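Hydrolase (Rhizobium meliloti, PDB 5HOE) is a carbohydrate acetylesterase of the GDSL (SGNH) hydrolase family, probably removing acetyl groups from sugars by ester hydrolysis, and assembles as an octamer. Local coordinates at residues 25-30 with 102-107; 58-63 with 224-229; 152-157 with 208-213. All blocks are in the same frame, centred on the assembly; numbering follows the deposited sequence. Where two conformers were deposited one is given.

Interaction 1 of 3, residues 25-30 with 102-107. With PO4 (phosphate ion), chain E.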
loop_
_atom_site.group_PDB
_atom_site.type_symbol
_atom_site.label_atom_id
_atom_site.label_comp_id
_atom_site.label_asym_id
_atom_site.label_seq_id
_atom_site.Cartn_x
_atom_site.Cartn_y
_atom_site.Cartn_z
ATOM N N SER A 25 -25.795 14.452 4.207
ATOM C CA SER A 25 -26.849 15.151 3.471
ATOM C C SER A 25 -27.805 15.904 4.392
ATOM O O SER A 25 -28.437 16.884 3.958
ATOM C CB SER A 25 -27.650 14.173 2.615
ATOM O OG SER A 25 -28.233 13.162 3.427
ATOM N N LEU A 26 -27.985 15.435 5.631
ATOM C CA LEU A 26 -28.880 16.159 6.530
ATOM C C LEU A 26 -28.337 17.544 6.844
ATOM O O LEU A 26 -29.115 18.465 7.134
ATOM C CB LEU A 26 -29.079 15.405 7.842
ATOM C CG LEU A 26 -29.529 13.955 7.759
ATOM C CD1 LEU A 26 -29.562 13.325 9.155
ATOM C CD2 LEU A 26 -30.867 13.867 7.048
ATOM N N THR A 27 -27.012 17.709 6.780
ATOM C CA THR A 27 -26.352 18.987 7.021
ATOM C C THR A 27 -26.149 19.765 5.723
ATOM O O THR A 27 -26.389 20.979 5.684
ATOM C CB THR A 27 -25.034 18.736 7.760
ATOM O OG1 THR A 27 -25.324 18.145 9.045
ATOM C CG2 THR A 27 -24.281 20.022 7.989
ATOM N N TRP A 28 -25.726 19.090 4.657
ATOM C CA TRP A 28 -25.670 19.724 3.335
ATOM C C TRP A 28 -27.028 20.307 2.941
ATOM O O TRP A 28 -27.112 21.419 2.405
ATOM C CB TRP A 28 -25.207 18.707 2.281
ATOM C CG TRP A 28 -25.059 19.305 0.894
ATOM C CD1 TRP A 28 -24.050 20.117 0.461
ATOM C CD2 TRP A 28 -25.947 19.138 -0.226
ATOM N NE1 TRP A 28 -24.249 20.466 -0.850
ATOM C CE2 TRP A 28 -25.414 19.896 -1.294
ATOM C CE3 TRP A 28 -27.154 18.441 -0.426
ATOM C CZ2 TRP A 28 -26.023 19.964 -2.543
ATOM C CZ3 TRP A 28 -27.763 18.523 -1.673
ATOM C CH2 TRP A 28 -27.196 19.285 -2.714
ATOM N N GLY A 29 -28.107 19.567 3.206
ATOM C CA GLY A 29 -29.449 20.064 2.944
ATOM C C GLY A 29 -30.089 19.444 1.720
ATOM O O GLY A 29 -30.606 20.154 0.848
ATOM N N TRP A 30 -30.088 18.116 1.669
ATOM C CA TRP A 30 -30.706 17.362 0.582
ATOM C C TRP A 30 -32.229 17.492 0.648
ATOM O O TRP A 30 -32.857 17.068 1.622
ATOM C CB TRP A 30 -30.303 15.896 0.727
ATOM C CG TRP A 30 -30.850 14.941 -0.301
ATOM C CD1 TRP A 30 -32.132 14.537 -0.438
ATOM C CD2 TRP A 30 -30.098 14.238 -1.292
ATOM N NE1 TRP A 30 -32.241 13.639 -1.476
ATOM C CE2 TRP A 30 -31.001 13.445 -2.022
ATOM C CE3 TRP A 30 -28.744 14.226 -1.651
ATOM C CZ2 TRP A 30 -30.598 12.638 -3.087
ATOM C CZ3 TRP A 30 -28.346 13.443 -2.712
ATOM C CH2 TRP A 30 -29.270 12.654 -3.418
ATOM N N ILE A 102 -19.822 20.657 15.906
ATOM C CA ILE A 102 -21.049 19.866 15.966
ATOM C C ILE A 102 -20.932 18.768 14.918
ATOM O O ILE A 102 -20.683 19.059 13.742
ATOM C CB ILE A 102 -22.293 20.735 15.694
ATOM C CG1 ILE A 102 -22.319 21.934 16.649
ATOM C CG2 ILE A 102 -23.570 19.900 15.848
ATOM C CD1 ILE A 102 -23.422 22.932 16.388
ATOM N N ILE A 103 -21.103 17.512 15.335
ATOM C CA ILE A 103 -20.948 16.357 14.458
ATOM C C ILE A 103 -22.264 15.604 14.422
ATOM O O ILE A 103 -22.685 15.044 15.442
ATOM C CB ILE A 103 -19.837 15.410 14.933
ATOM C CG1 ILE A 103 -18.546 16.183 15.234
ATOM C CG2 ILE A 103 -19.594 14.365 13.860
ATOM C CD1 ILE A 103 -17.411 15.317 15.777
ATOM N N MET A 104 -22.904 15.559 13.250
ATOM C CA MET A 104 -24.113 14.761 13.061
ATOM C C MET A 104 -23.835 13.791 11.909
ATOM O O MET A 104 -23.951 14.157 10.736
ATOM C CB MET A 104 -25.363 15.607 12.804
ATOM C CG MET A 104 -26.635 14.723 12.790
ATOM S SD MET A 104 -28.248 15.560 12.835
ATOM C CE MET A 104 -27.976 16.576 11.419
ATOM N N LEU A 105 -23.445 12.563 12.250
ATOM C CA LEU A 105 -23.119 11.530 11.269
ATOM C C LEU A 105 -23.526 10.189 11.851
ATOM O O LEU A 105 -23.714 10.052 13.065
ATOM C CB LEU A 105 -21.608 11.507 10.993
ATOM C CG LEU A 105 -21.037 12.634 10.155
ATOM C CD1 LEU A 105 -19.498 12.649 10.137
ATOM C CD2 LEU A 105 -21.616 12.562 8.762
ATOM N N GLY A 106 -23.578 9.179 10.980
ATOM C CA GLY A 106 -23.828 7.814 11.381
ATOM C C GLY A 106 -24.890 7.135 10.538
ATOM O O GLY A 106 -24.882 5.905 10.367
ATOM N N THR A 107 -25.813 7.930 9.999
ATOM C CA THR A 107 -26.869 7.350 9.178
ATOM C C THR A 107 -26.291 6.546 8.017
ATOM O O THR A 107 -26.756 5.437 7.724
ATOM C CB THR A 107 -27.794 8.439 8.654
ATOM O OG1 THR A 107 -28.357 9.163 9.752
ATOM C CG2 THR A 107 -28.910 7.826 7.802
HETATM P P PO4 E . -27.319 10.729 2.641
HETATM O O1 PO4 E . -26.184 11.421 3.339
HETATM O O2 PO4 E . -28.274 10.180 3.668
HETATM O O3 PO4 E . -28.052 11.511 1.580
HETATM O O4 PO4 E . -26.811 9.628 1.767
HETATM O O HOH W 1 -25.629 15.384 9.035
#

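Interaction 2 of 3, residues 58-63 with 224-229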
loop_
_atom_site.group_PDB
_atom_site.type_symbol
_atom_site.label_atom_id
_atom_site.label_comp_id
_atom_site.label_asym_id
_atom_site.label_seq_id
_atom_site.Cartn_x
_atom_site.Cartn_y
_atom_site.Cartn_z
ATOM N N ASP A 58 -25.513 37.274 15.626
ATOM C CA ASP A 58 -24.262 37.623 14.955
ATOM C C ASP A 58 -23.043 37.588 15.875
ATOM O O ASP A 58 -21.946 37.960 15.439
ATOM C CB ASP A 58 -24.382 38.964 14.230
ATOM C CG ASP A 58 -24.722 40.095 15.158
ATOM O OD1 ASP A 58 -24.217 40.098 16.301
ATOM O OD2 ASP A 58 -25.498 40.982 14.745
ATOM N N GLY A 59 -23.191 37.133 17.112
ATOM C CA GLY A 59 -22.032 36.748 17.891
ATOM C C GLY A 59 -21.443 35.403 17.525
ATOM O O GLY A 59 -20.475 34.961 18.153
ATOM N N TYR A 60 -22.014 34.726 16.527
ATOM C CA TYR A 60 -21.585 33.387 16.142
ATOM C C TYR A 60 -21.304 33.346 14.652
ATOM O O TYR A 60 -22.041 33.933 13.857
ATOM C CB TYR A 60 -22.656 32.354 16.481
ATOM C CG TYR A 60 -22.779 32.080 17.963
ATOM C CD1 TYR A 60 -23.511 32.928 18.785
ATOM C CD2 TYR A 60 -22.176 30.971 18.539
ATOM C CE1 TYR A 60 -23.632 32.687 20.132
ATOM C CE2 TYR A 60 -22.288 30.717 19.888
ATOM C CZ TYR A 60 -23.020 31.579 20.683
ATOM O OH TYR A 60 -23.147 31.351 22.036
ATOM N N HIS A 61 -20.230 32.649 14.289
ATOM C CA HIS A 61 -19.855 32.407 12.907
ATOM C C HIS A 61 -19.974 30.911 12.643
ATOM O O HIS A 61 -19.261 30.107 13.254
ATOM C CB HIS A 61 -18.433 32.908 12.656
ATOM C CG HIS A 61 -17.859 32.483 11.343
ATOM N ND1 HIS A 61 -16.665 31.803 11.242
ATOM C CD2 HIS A 61 -18.318 32.631 10.077
ATOM C CE1 HIS A 61 -16.405 31.560 9.969
ATOM N NE2 HIS A 61 -17.394 32.047 9.242
ATOM N N ILE A 62 -20.882 30.545 11.751
ATOM C CA ILE A 62 -21.191 29.151 11.450
ATOM C C ILE A 62 -20.440 28.753 10.191
ATOM O O ILE A 62 -20.507 29.449 9.171
ATOM C CB ILE A 62 -22.707 28.933 11.293
ATOM C CG1 ILE A 62 -23.352 28.640 12.648
ATOM C CG2 ILE A 62 -23.026 27.741 10.378
ATOM C CD1 ILE A 62 -23.275 29.748 13.612
ATOM N N ILE A 63 -19.754 27.614 10.253
ATOM C CA ILE A 63 -19.016 27.044 9.132
ATOM C C ILE A 63 -19.687 25.726 8.769
ATOM O O ILE A 63 -19.871 24.858 9.631
ATOM C CB ILE A 63 -17.549 26.805 9.522
ATOM C CG1 ILE A 63 -16.879 28.116 9.944
ATOM C CG2 ILE A 63 -16.776 26.158 8.379
ATOM C CD1 ILE A 63 -15.791 27.927 10.923
ATOM N N ASP A 224 -30.209 26.216 21.009
ATOM C CA ASP A 224 -30.407 26.287 22.456
ATOM C C ASP A 224 -29.292 25.558 23.186
ATOM O O ASP A 224 -28.757 26.047 24.195
ATOM C CB ASP A 224 -31.751 25.666 22.840
ATOM C CG ASP A 224 -32.924 26.444 22.314
ATOM O OD1 ASP A 224 -32.724 27.602 21.903
ATOM O OD2 ASP A 224 -34.048 25.892 22.312
ATOM N N LYS A 225 -28.937 24.377 22.686
ATOM C CA LYS A 225 -27.843 23.606 23.254
ATOM C C LYS A 225 -26.532 24.381 23.189
ATOM O O LYS A 225 -25.769 24.406 24.164
ATOM C CB LYS A 225 -27.727 22.297 22.480
ATOM C CG LYS A 225 -26.829 21.301 23.113
ATOM C CD LYS A 225 -27.526 20.539 24.204
ATOM C CE LYS A 225 -26.510 19.687 24.911
ATOM N NZ LYS A 225 -27.119 18.955 26.023
ATOM N N VAL A 226 -26.258 25.026 22.046
ATOM C CA VAL A 226 -25.011 25.769 21.871
ATOM C C VAL A 226 -24.963 26.965 22.809
ATOM O O VAL A 226 -23.944 27.222 23.458
ATOM C CB VAL A 226 -24.854 26.211 20.407
ATOM C CG1 VAL A 226 -23.622 27.101 20.228
ATOM C CG2 VAL A 226 -24.733 24.989 19.486
ATOM N N ALA A 227 -26.054 27.731 22.875
ATOM C CA ALA A 227 -26.083 28.905 23.746
ATOM C C ALA A 227 -25.928 28.532 25.214
ATOM O O ALA A 227 -25.353 29.307 25.985
ATOM C CB ALA A 227 -27.387 29.678 23.549
ATOM N N ALA A 228 -26.441 27.362 25.617
ATOM C CA ALA A 228 -26.346 26.947 27.011
ATOM C C ALA A 228 -24.916 26.594 27.373
ATOM O O ALA A 228 -24.523 26.709 28.537
ATOM C CB ALA A 228 -27.266 25.750 27.254
ATOM N N LEU A 229 -24.126 26.181 26.385
ATOM C CA LEU A 229 -22.728 25.852 26.609
ATOM C C LEU A 229 -21.886 27.104 26.820
ATOM O O LEU A 229 -20.918 27.084 27.588
ATOM C CB LEU A 229 -22.228 25.079 25.393
ATOM C CG LEU A 229 -20.838 24.463 25.447
ATOM C CD1 LEU A 229 -20.776 23.374 26.517
ATOM C CD2 LEU A 229 -20.537 23.916 24.081
#

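Interaction 3 of 3, residues 152-157 with 208-213. With PO4 (phosphate ion), chain E.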
loop_
_atom_site.group_PDB
_atom_site.type_symbol
_atom_site.label_atom_id
_atom_site.label_comp_id
_atom_site.label_asym_id
_atom_site.label_seq_id
_atom_site.Cartn_x
_atom_site.Cartn_y
_atom_site.Cartn_z
ATOM N N ALA A 152 -26.867 12.672 17.693
ATOM C CA ALA A 152 -27.388 11.456 17.100
ATOM C C ALA A 152 -28.452 11.834 16.077
ATOM O O ALA A 152 -29.366 12.614 16.395
ATOM C CB ALA A 152 -27.996 10.532 18.161
ATOM N N PRO A 153 -28.357 11.347 14.843
ATOM C CA PRO A 153 -29.368 11.676 13.838
ATOM C C PRO A 153 -30.693 11.014 14.174
ATOM O O PRO A 153 -30.736 10.040 14.944
ATOM C CB PRO A 153 -28.766 11.099 12.546
ATOM C CG PRO A 153 -27.938 9.939 13.038
ATOM C CD PRO A 153 -27.349 10.399 14.338
ATOM N N PRO A 154 -31.804 11.514 13.632
ATOM C CA PRO A 154 -33.085 10.847 13.872
ATOM C C PRO A 154 -33.107 9.500 13.188
ATOM O O PRO A 154 -32.438 9.296 12.156
ATOM C CB PRO A 154 -34.109 11.815 13.249
ATOM C CG PRO A 154 -33.370 12.503 12.169
ATOM C CD PRO A 154 -31.919 12.612 12.655
ATOM N N PRO A 155 -33.855 8.532 13.719
ATOM C CA PRO A 155 -33.929 7.219 13.076
ATOM C C PRO A 155 -34.482 7.300 11.660
ATOM O O PRO A 155 -35.277 8.182 11.330
ATOM C CB PRO A 155 -34.894 6.429 13.981
ATOM C CG PRO A 155 -34.878 7.109 15.284
ATOM C CD PRO A 155 -34.610 8.568 14.987
ATOM N N LEU A 156 -34.084 6.330 10.840
ATOM C CA LEU A 156 -34.624 6.184 9.496
ATOM C C LEU A 156 -36.124 5.868 9.541
ATOM O O LEU A 156 -36.674 5.447 10.568
ATOM C CB LEU A 156 -33.894 5.059 8.770
ATOM C CG LEU A 156 -32.419 5.308 8.469
ATOM C CD1 LEU A 156 -31.737 4.037 8.033
ATOM C CD2 LEU A 156 -32.269 6.355 7.373
ATOM N N ALA A 157 -36.784 6.079 8.403
ATOM C CA ALA A 157 -38.196 5.775 8.224
ATOM C C ALA A 157 -38.386 4.807 7.059
ATOM O O ALA A 157 -37.442 4.535 6.316
ATOM C CB ALA A 157 -38.968 7.069 7.973
ATOM N N ILE A 208 -35.448 9.218 4.420
ATOM C CA ILE A 208 -34.046 9.456 4.784
ATOM C C ILE A 208 -33.816 10.931 5.134
ATOM O O ILE A 208 -33.184 11.255 6.140
ATOM C CB ILE A 208 -33.106 9.024 3.636
ATOM C CG1 ILE A 208 -33.220 7.525 3.368
ATOM C CG2 ILE A 208 -31.656 9.374 3.966
ATOM C CD1 ILE A 208 -32.840 7.124 1.969
ATOM N N HIS A 209 -34.328 11.838 4.311
ATOM C CA HIS A 209 -34.036 13.251 4.457
ATOM C C HIS A 209 -35.204 13.987 5.115
ATOM O O HIS A 209 -36.219 13.386 5.487
ATOM C CB HIS A 209 -33.609 13.819 3.103
ATOM C CG HIS A 209 -32.482 13.060 2.470
ATOM N ND1 HIS A 209 -32.668 12.176 1.428
ATOM C CD2 HIS A 209 -31.160 13.030 2.754
ATOM C CE1 HIS A 209 -31.500 11.650 1.087
ATOM N NE2 HIS A 209 -30.576 12.131 1.893
ATOM N N LEU A 210 -35.025 15.300 5.308
ATOM C CA LEU A 210 -35.904 16.098 6.159
ATOM C C LEU A 210 -36.541 17.252 5.390
ATOM O O LEU A 210 -36.000 17.746 4.400
ATOM C CB LEU A 210 -35.124 16.656 7.358
ATOM C CG LEU A 210 -34.183 15.748 8.146
ATOM C CD1 LEU A 210 -33.392 16.583 9.134
ATOM C CD2 LEU A 210 -34.991 14.693 8.833
ATOM N N SER A 211 -37.717 17.664 5.854
ATOM C CA SER A 211 -38.394 18.843 5.342
ATOM C C SER A 211 -37.739 20.113 5.863
ATOM O O SER A 211 -36.998 20.098 6.847
ATOM C CB SER A 211 -39.859 18.817 5.776
ATOM O OG SER A 211 -39.997 19.078 7.158
ATOM N N ALA A 212 -38.047 21.232 5.204
ATOM C CA ALA A 212 -37.531 22.521 5.658
ATOM C C ALA A 212 -37.977 22.830 7.085
ATOM O O ALA A 212 -37.170 23.294 7.915
ATOM C CB ALA A 212 -37.958 23.639 4.701
ATOM N N GLU A 213 -39.264 22.609 7.396
ATOM C CA GLU A 213 -39.728 22.979 8.734
ATOM C C GLU A 213 -39.023 22.159 9.809
ATOM O O GLU A 213 -38.742 22.666 10.908
ATOM C CB GLU A 213 -41.259 22.894 8.857
ATOM C CG GLU A 213 -41.903 21.536 8.601
ATOM C CD GLU A 213 -41.926 20.613 9.817
ATOM O OE1 GLU A 213 -42.197 19.408 9.629
ATOM O OE2 GLU A 213 -41.710 21.069 10.959
HETATM P P PO4 E . -27.319 10.729 2.641
HETATM O O1 PO4 E . -26.184 11.421 3.339
HETATM O O2 PO4 E . -28.274 10.180 3.668
HETATM O O3 PO4 E . -28.052 11.511 1.580
HETATM O O4 PO4 E . -26.811 9.628 1.767
#

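Interaction 1 of 3, residues 25-30 with 102-107
Leu26 and Thr27 of the short helix 25-28, which follows the first strand, make a small, buried, largely apolar contact with Met104 of strand 100-104. Met104 does the reaching. Its CG lies opposite the backbone N (chi1 -173°), and a bend at chi3 (55°) turns the terminal methyl toward the helix. That methyl, CE, lies 3.9 Å from Leu26 CB and also 3.9 Å from Thr27 OG1. No direct hydrogen bond crosses the contact; a water makes the polar link. Thr27 OG1 donates to this water at 2.8 Å, and the water donates to Met104 O at 2.7 Å. Trp48 NE1 also bonds to Thr27 OG1, so the hydroxyl is gripped twice.

Leu26 ends the Gly-Asp-Ser-Leu motif that names the family. Ser25 N donates to phosphate O1 at 3.2 Å, placing the ion at the start of the helix. Ser25 O accepts from both Gly29 N and Trp30 N, which approach from opposite faces of its plane and close the turn.

Helix 48-56 covers one flank, where Trp48 touches Met104 and Thr49 touches Thr27. Strand 100-104 itself runs between strands 17-23 and 147-152 in the central parallel sheet.

Interaction 2 of 3, residues 58-63 with 224-229
Tyr60, on strand 60-66, has its CA 9.9 Å from that of Ala227 in the C-terminal helix. These are the nearest CA atoms of the two segments. The backbones are too far apart to bond to each other, and the Tyr60 side chain spans the gap. No hydrogen bond crosses. The helix is regular here, with Ala228 N bonded to Asp224 O at 3.0 Å. Near its end the pattern softens. Leu229 N reaches Lys225 O at 3.3 Å and also makes a weak bond to Val226 O.

On the strand side Tyr60 alone makes the contact. Its CG stands beside the backbone N, opposite the carbonyl carbon (chi1 -73°), and this sends the ring out toward the helix. Ring atom CE2 meets Val226 CG1 at 3.9 Å. The methyl comes to the ring obliquely, and the two side chains run past each other in opposite directions. In Val226 it is the branch opposite the backbone N (chi1 175°) that makes this touch. Further out, Tyr60 OH comes to 4.2 Å from Ala227 CA, so the hydroxyl ends near the helix backbone. Val226 is buried, while Ala227 lies at the exposed margin of the contact.

The contact is plain structural packing. It joins an outermost strand of the sheet to the last helix of the chain. Val226 also packs on Met52 and Leu56 of helix 48-56 and on Leu100 and Ile102 of strand 100-104. Tyr60 also touches Phe230 and the neighbouring strand 17-23.

Interaction 3 of 3, residues 152-157 with 208-213
Pro154 and Leu156, in the loop after strand 147-152, pack against Leu210 and Ile208 in the loop before helix 212-229. These four buried residues make the packed part of the contact. Pro154 CG meets Leu210 CD2 at 4.3 Å, and Leu156 CD2 meets Ile208 CG1 at the same distance. Both touches are apolar: a leucine methyl meets the Pro154 ring in one and the CG1 branch of Ile208 in the other. The nearest CA atoms are those of Leu156 and Ile208, 5.8 Å apart. No hydrogen bond crosses between the segments.

The other side is looser. From Ser211 onward the chain leaves the 152-157 loop, and exposure grows until Glu213 reaches the surface. Ser211 is the N-cap of helix 212-229. Its OG caps Thr214 N and is also hydrogen-bonded to Asp203.

Between these regions sits His209, which faces the bound ion rather than the proline loop. Its NE2 donates to phosphate O3 at 2.6 Å, with a nearly straight N-H...O angle of 170°. O3 lies at the ring edge, in its plane. One ring face is covered by Ile208 CG2, 3.6 Å above the plane and over the ring centre. That methyl is also 3.5 Å from phosphate O2. It is the Ile208 branch opposite the backbone N, while CG1 (chi1 -63°) serves the packing with Leu156.

His209 ND1 is hydrogen-bonded to Asp206, and its ring stacks with Trp30. With Ser25 nearby, this geometry is consistent with the Ser-His-Asp triad of SGNH hydrolases, and the phosphate, probably from the crystallisation liquor, marks the likely active site.

Overall arrangement
From the N terminus, the chain passes through helix 25-28 and strand 60-66 before strand 100-104 closes interaction 1. Interaction 3 then opens after strand 147-152 and closes just before the last helix. That helix finally closes interaction 2. Interactions 1 and 3 follow in series, with centres 9 Å apart, and both touch the phosphate. Interaction 3 is nested within the loop of interaction 2, about 10 Å away at the nearest atoms. Interactions 1 and 2 cross along the chain and meet where Ile102 packs on Val226. Together they tie the C-terminal helix to the sheet and bring Ser25 and His209 together at the phosphate.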